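Local coordinates for protein mannose-specific lectin 2 chain 1 (Colocasia esculenta, PDB 5T1X) that binds mannose as a GNA-related lectin and agglutinates rabbit erythrocytes, working as a heterotetramer of two kinds of chain, at residues C31-Y36 and L61-G66; A84-P89 and V94-S99. One frame throughout, in Å; residues are numbered along the deposited sequence.

Contact 1. Residues C31-Y36 and L61-G66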
loop_
_atom_site.group_PDB
_atom_site.type_symbol
_atom_site.label_atom_id
_atom_site.label_comp_id
_atom_site.label_asym_id
_atom_site.label_seq_id
_atom_site.Cartn_x
_atom_site.Cartn_y
_atom_site.Cartn_z
ATOM N N CYS A 31 4.027 21.536 -13.065
ATOM C CA CYS A 31 3.135 21.450 -11.896
ATOM C C CYS A 31 1.869 20.595 -12.153
ATOM O O CYS A 31 0.988 20.561 -11.288
ATOM C CB CYS A 31 2.767 22.836 -11.368
ATOM S SG CYS A 31 2.589 22.918 -9.570
ATOM N N ASN A 32 1.785 19.887 -13.301
ATOM C CA ASN A 32 0.648 19.003 -13.572
ATOM C C ASN A 32 0.962 17.583 -13.094
ATOM O O ASN A 32 2.043 17.070 -13.371
ATOM C CB ASN A 32 0.269 18.990 -15.062
ATOM C CG ASN A 32 -1.136 18.499 -15.361
ATOM O OD1 ASN A 32 -1.979 18.338 -14.480
ATOM N ND2 ASN A 32 -1.444 18.304 -16.633
ATOM N N LEU A 33 0.038 16.962 -12.344
ATOM C CA LEU A 33 0.201 15.584 -11.884
ATOM C C LEU A 33 -0.621 14.728 -12.828
ATOM O O LEU A 33 -1.842 14.877 -12.879
ATOM C CB LEU A 33 -0.237 15.432 -10.412
ATOM C CG LEU A 33 -0.157 14.015 -9.834
ATOM C CD1 LEU A 33 1.284 13.578 -9.622
ATOM C CD2 LEU A 33 -0.940 13.920 -8.540
ATOM N N VAL A 34 0.045 13.901 -13.647
ATOM C CA VAL A 34 -0.660 13.136 -14.672
ATOM C C VAL A 34 -0.465 11.636 -14.482
ATOM O O VAL A 34 0.654 11.169 -14.249
ATOM C CB VAL A 34 -0.234 13.568 -16.103
ATOM C CG1 VAL A 34 -1.043 12.839 -17.177
ATOM C CG2 VAL A 34 -0.351 15.080 -16.295
ATOM N N LEU A 35 -1.563 10.885 -14.623
ATOM C CA LEU A 35 -1.518 9.434 -14.547
ATOM C C LEU A 35 -1.594 8.903 -15.973
ATOM O O LEU A 35 -2.688 8.737 -16.521
ATOM C CB LEU A 35 -2.639 8.881 -13.644
ATOM C CG LEU A 35 -2.612 7.368 -13.370
ATOM C CD1 LEU A 35 -1.264 6.916 -12.841
ATOM C CD2 LEU A 35 -3.692 6.981 -12.378
ATOM N N TYR A 36 -0.421 8.703 -16.597
ATOM C CA TYR A 36 -0.352 8.240 -17.977
ATOM C C TYR A 36 -0.936 6.835 -18.120
ATOM O O TYR A 36 -0.623 5.936 -17.334
ATOM C CB TYR A 36 1.068 8.351 -18.543
ATOM C CG TYR A 36 1.413 9.797 -18.812
ATOM C CD1 TYR A 36 0.907 10.459 -19.930
ATOM C CD2 TYR A 36 2.136 10.546 -17.886
ATOM C CE1 TYR A 36 1.160 11.811 -20.149
ATOM C CE2 TYR A 36 2.403 11.899 -18.098
ATOM C CZ TYR A 36 1.911 12.526 -19.232
ATOM O OH TYR A 36 2.155 13.856 -19.466
ATOM N N LEU A 61 -3.990 14.157 -0.569
ATOM C CA LEU A 61 -2.893 14.395 -1.516
ATOM C C LEU A 61 -2.773 15.900 -1.742
ATOM O O LEU A 61 -3.801 16.564 -1.896
ATOM C CB LEU A 61 -3.132 13.674 -2.848
ATOM C CG LEU A 61 -2.940 12.157 -2.849
ATOM C CD1 LEU A 61 -3.583 11.558 -4.069
ATOM C CD2 LEU A 61 -1.456 11.775 -2.817
ATOM N N VAL A 62 -1.542 16.453 -1.726
ATOM C CA VAL A 62 -1.335 17.903 -1.879
ATOM C C VAL A 62 -0.183 18.176 -2.850
ATOM O O VAL A 62 0.899 17.601 -2.703
ATOM C CB VAL A 62 -1.071 18.602 -0.504
ATOM C CG1 VAL A 62 -0.807 20.102 -0.667
ATOM C CG2 VAL A 62 -2.215 18.377 0.480
ATOM N N ILE A 63 -0.417 19.074 -3.815
ATOM C CA ILE A 63 0.604 19.574 -4.735
ATOM C C ILE A 63 0.982 20.966 -4.237
ATOM O O ILE A 63 0.096 21.801 -4.037
ATOM C CB ILE A 63 0.162 19.592 -6.233
ATOM C CG1 ILE A 63 -0.281 18.197 -6.717
ATOM C CG2 ILE A 63 1.274 20.180 -7.146
ATOM C CD1 ILE A 63 -0.991 18.209 -8.082
ATOM N N LYS A 64 2.280 21.200 -4.011
ATOM C CA LYS A 64 2.823 22.491 -3.576
ATOM C C LYS A 64 3.965 22.909 -4.492
ATOM O O LYS A 64 4.725 22.049 -4.929
ATOM C CB LYS A 64 3.326 22.421 -2.128
ATOM C CG LYS A 64 2.229 22.336 -1.076
ATOM C CD LYS A 64 2.830 22.125 0.300
ATOM C CE LYS A 64 1.783 22.096 1.382
ATOM N NZ LYS A 64 2.357 21.642 2.673
ATOM N N ASN A 65 4.122 24.218 -4.752
ATOM C CA ASN A 65 5.231 24.703 -5.584
ATOM C C ASN A 65 6.525 24.766 -4.741
ATOM O O ASN A 65 6.515 24.364 -3.573
ATOM C CB ASN A 65 4.901 26.058 -6.238
ATOM C CG ASN A 65 4.470 27.168 -5.305
ATOM O OD1 ASN A 65 4.743 27.170 -4.095
ATOM N ND2 ASN A 65 3.799 28.166 -5.865
ATOM N N GLY A 66 7.617 25.249 -5.341
ATOM C CA GLY A 66 8.912 25.397 -4.681
ATOM C C GLY A 66 8.895 26.312 -3.469
ATOM O O GLY A 66 9.661 26.100 -2.525
#

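Contact 2. Residues A84-P89 and V94-S99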
loop_
_atom_site.group_PDB
_atom_site.type_symbol
_atom_site.label_atom_id
_atom_site.label_comp_id
_atom_site.label_asym_id
_atom_site.label_seq_id
_atom_site.Cartn_x
_atom_site.Cartn_y
_atom_site.Cartn_z
ATOM N N ALA A 84 -1.444 5.729 2.829
ATOM C CA ALA A 84 -0.650 5.293 1.681
ATOM C C ALA A 84 -1.400 5.569 0.382
ATOM O O ALA A 84 -2.556 5.155 0.247
ATOM C CB ALA A 84 -0.325 3.807 1.798
ATOM N N ALA A 85 -0.756 6.278 -0.557
ATOM C CA ALA A 85 -1.292 6.515 -1.902
ATOM C C ALA A 85 -0.628 5.481 -2.785
ATOM O O ALA A 85 0.598 5.468 -2.879
ATOM C CB ALA A 85 -1.007 7.932 -2.378
ATOM N N VAL A 86 -1.413 4.549 -3.334
ATOM C CA VAL A 86 -0.895 3.385 -4.061
ATOM C C VAL A 86 -1.345 3.391 -5.504
ATOM O O VAL A 86 -2.521 3.627 -5.784
ATOM C CB VAL A 86 -1.359 2.079 -3.347
ATOM C CG1 VAL A 86 -0.893 0.823 -4.092
ATOM C CG2 VAL A 86 -0.878 2.043 -1.903
ATOM N N LEU A 87 -0.412 3.101 -6.416
ATOM C CA LEU A 87 -0.759 2.993 -7.824
ATOM C C LEU A 87 -1.180 1.530 -8.066
ATOM O O LEU A 87 -0.344 0.620 -8.136
ATOM C CB LEU A 87 0.386 3.457 -8.736
ATOM C CG LEU A 87 0.130 3.435 -10.251
ATOM C CD1 LEU A 87 -1.204 4.061 -10.625
ATOM C CD2 LEU A 87 1.247 4.135 -10.993
ATOM N N HIS A 88 -2.505 1.325 -8.156
ATOM C CA HIS A 88 -3.132 0.023 -8.394
ATOM C C HIS A 88 -2.764 -0.484 -9.797
ATOM O O HIS A 88 -2.717 0.331 -10.728
ATOM C CB HIS A 88 -4.659 0.161 -8.249
ATOM C CG HIS A 88 -5.397 -1.139 -8.157
ATOM N ND1 HIS A 88 -5.652 -1.904 -9.282
ATOM C CD2 HIS A 88 -5.974 -1.729 -7.083
ATOM C CE1 HIS A 88 -6.335 -2.955 -8.853
ATOM N NE2 HIS A 88 -6.563 -2.889 -7.541
ATOM N N PRO A 89 -2.519 -1.813 -9.988
ATOM C CA PRO A 89 -2.156 -2.320 -11.327
ATOM C C PRO A 89 -3.254 -2.155 -12.390
ATOM O O PRO A 89 -2.948 -2.259 -13.574
ATOM C CB PRO A 89 -1.893 -3.810 -11.075
ATOM C CG PRO A 89 -2.707 -4.132 -9.859
ATOM C CD PRO A 89 -2.514 -2.912 -9.001
ATOM N N VAL A 94 -4.916 5.333 -5.661
ATOM C CA VAL A 94 -5.865 5.199 -4.557
ATOM C C VAL A 94 -5.200 5.555 -3.238
ATOM O O VAL A 94 -4.114 5.050 -2.942
ATOM C CB VAL A 94 -6.448 3.746 -4.498
ATOM C CG1 VAL A 94 -7.539 3.626 -3.440
ATOM C CG2 VAL A 94 -6.983 3.279 -5.856
ATOM N N VAL A 95 -5.894 6.349 -2.412
ATOM C CA VAL A 95 -5.409 6.673 -1.072
ATOM C C VAL A 95 -6.092 5.731 -0.105
ATOM O O VAL A 95 -7.317 5.728 -0.032
ATOM C CB VAL A 95 -5.650 8.151 -0.672
ATOM C CG1 VAL A 95 -5.178 8.409 0.760
ATOM C CG2 VAL A 95 -4.982 9.115 -1.639
ATOM N N PHE A 96 -5.300 4.952 0.653
ATOM C CA PHE A 96 -5.800 4.023 1.671
ATOM C C PHE A 96 -5.395 4.467 3.039
ATOM O O PHE A 96 -4.217 4.766 3.256
ATOM C CB PHE A 96 -5.195 2.631 1.454
ATOM C CG PHE A 96 -5.571 1.912 0.181
ATOM C CD1 PHE A 96 -6.652 1.048 0.151
ATOM C CD2 PHE A 96 -4.788 2.036 -0.961
ATOM C CE1 PHE A 96 -6.981 0.353 -1.017
ATOM C CE2 PHE A 96 -5.105 1.326 -2.125
ATOM C CZ PHE A 96 -6.199 0.491 -2.146
ATOM N N GLY A 97 -6.326 4.434 3.984
ATOM C CA GLY A 97 -5.941 4.731 5.346
ATOM C C GLY A 97 -7.062 5.002 6.316
ATOM O O GLY A 97 -8.216 5.163 5.903
ATOM N N PRO A 98 -6.720 5.126 7.618
ATOM C CA PRO A 98 -5.374 4.995 8.213
ATOM C C PRO A 98 -4.914 3.543 8.311
ATOM O O PRO A 98 -5.662 2.627 7.985
ATOM C CB PRO A 98 -5.555 5.612 9.608
ATOM C CG PRO A 98 -6.976 5.273 9.955
ATOM C CD PRO A 98 -7.739 5.401 8.654
ATOM N N SER A 99 -3.683 3.332 8.773
ATOM C CA SER A 99 -3.192 1.975 8.960
ATOM C C SER A 99 -3.962 1.333 10.098
ATOM O O SER A 99 -4.350 2.024 11.056
ATOM C CB SER A 99 -1.694 1.975 9.244
ATOM O OG SER A 99 -1.385 2.732 10.398
#

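Contact 1. Residues C31-Y36 and L61-G66
With CG1 turned anti to its own carbonyl carbon (chi1 -57°) and CD1 stretched on beyond it (chi2 168°), Ile63 sends one arm straight at Leu33, while its other branch, CG2, is left beside the carbonyl carbon and faces Cys31. The end methyl CD1 lands on the root of the Leu33 side chain, 3.7 Å from CB. CG2 of Ile63 meets the sulfur of Cys31, its SG atom 3.9 Å away, and also lies 4.2 Å from the carbonyl O of Cys31, which is itself hydrogen-bonded to Thr44.

No hydrogen bond passes between 31-36 and 61-66. Strands 33-36 and 61-64 belong to two different antiparallel sheets of the bulb-type lectin domain, the beta-prism II fold of GNA-related lectins, and they meet through apolar side chains in its buried interior. Leu53, next to strand 61-64 in its sheet, touches both Leu33 and Ile63. The sulfur of Cys31 is held by its disulfide to Cys51, a covalent tie from the mannose-binding motif to the residue just ahead of strand 52-55, the neighbour of 61-64. Asn32 and Tyr36, which with Cys31 belong to the mannose site, turn to other partners: ND2 of Asn32 bonds to Gln41 and the Tyr36 hydroxyl to Gln28, both mannose-binding residues.

Contact 2. Residues A84-P89 and V94-S99
Four backbone hydrogen bonds join Ala84 to Phe96 and Val86 to Val94, two for each antiparallel hydrogen-bonded pair. The straightest runs from Phe96 N to Ala84 O, 2.8 Å long with 178° at the hydrogen; Ala84 N returns a bond to Phe96 O at 3.0 Å. At the other pair, Val86 N gives to Val94 O and Val94 N to Val86 O. Between them sits the non-hydrogen-bonded pair Ala85 and Val95, whose CA atoms are 4.2 Å apart.

Weaker CA-H...O contacts fill in the ladder: Ala85 CA lies 3.3 Å from Val94 O, and Val95 CA comes similarly close to Ala84 O, so each of these carbonyls meets a CA-H as well as an amide. This is a beta hairpin of the bulb-type lectin domain; the N-to-C directions of 84-88 and 94-96 make 142°, antiparallel with a marked twist. Val94, Val95, Phe96 and Ser99 also pair in an antiparallel ladder with a strand of the partner chain, so the sheet runs on across the subunit interface.

Apolar packing falls on both faces. On one, Phe96 and Val86 cross at about a right angle; with CG anti to its carbonyl carbon (chi1 -65°), Phe96 directs a ring edge at Val86, CE2 standing 4.0 Å from Val86 CB. Val94 CG1 lies 3.5 Å above one face of that ring, toward its rim, and Phe96 also packs on Val89 of the partner chain. On the other face, Ala85 CB and Val95 CG2 meet at 4.2 Å.

In the fold
From the N terminus, strand 5-7 comes first and later becomes the neighbour of 84-88; after strands 16-20 and 23-27 the chain reaches the mannose-binding motif. Contact 1 closes a loop of 24 residues between 31-36 and 61-66, bringing two separate sheets together. Contact 2 follows in series, with no nesting or crossing, and closes a hairpin with four residues between its segments, two of them already strand, within the sheet 5-7, 84-88, 92-103. Their centres are about 17 Å apart, on opposite sides of the chain's centre, yet their side chains touch in the core: Leu35 CD1 is 3.6 Å from Leu87 CD1, and Leu61 CD1 is 3.7 Å from Val95 CG2. All three sheets of the domain are thereby linked.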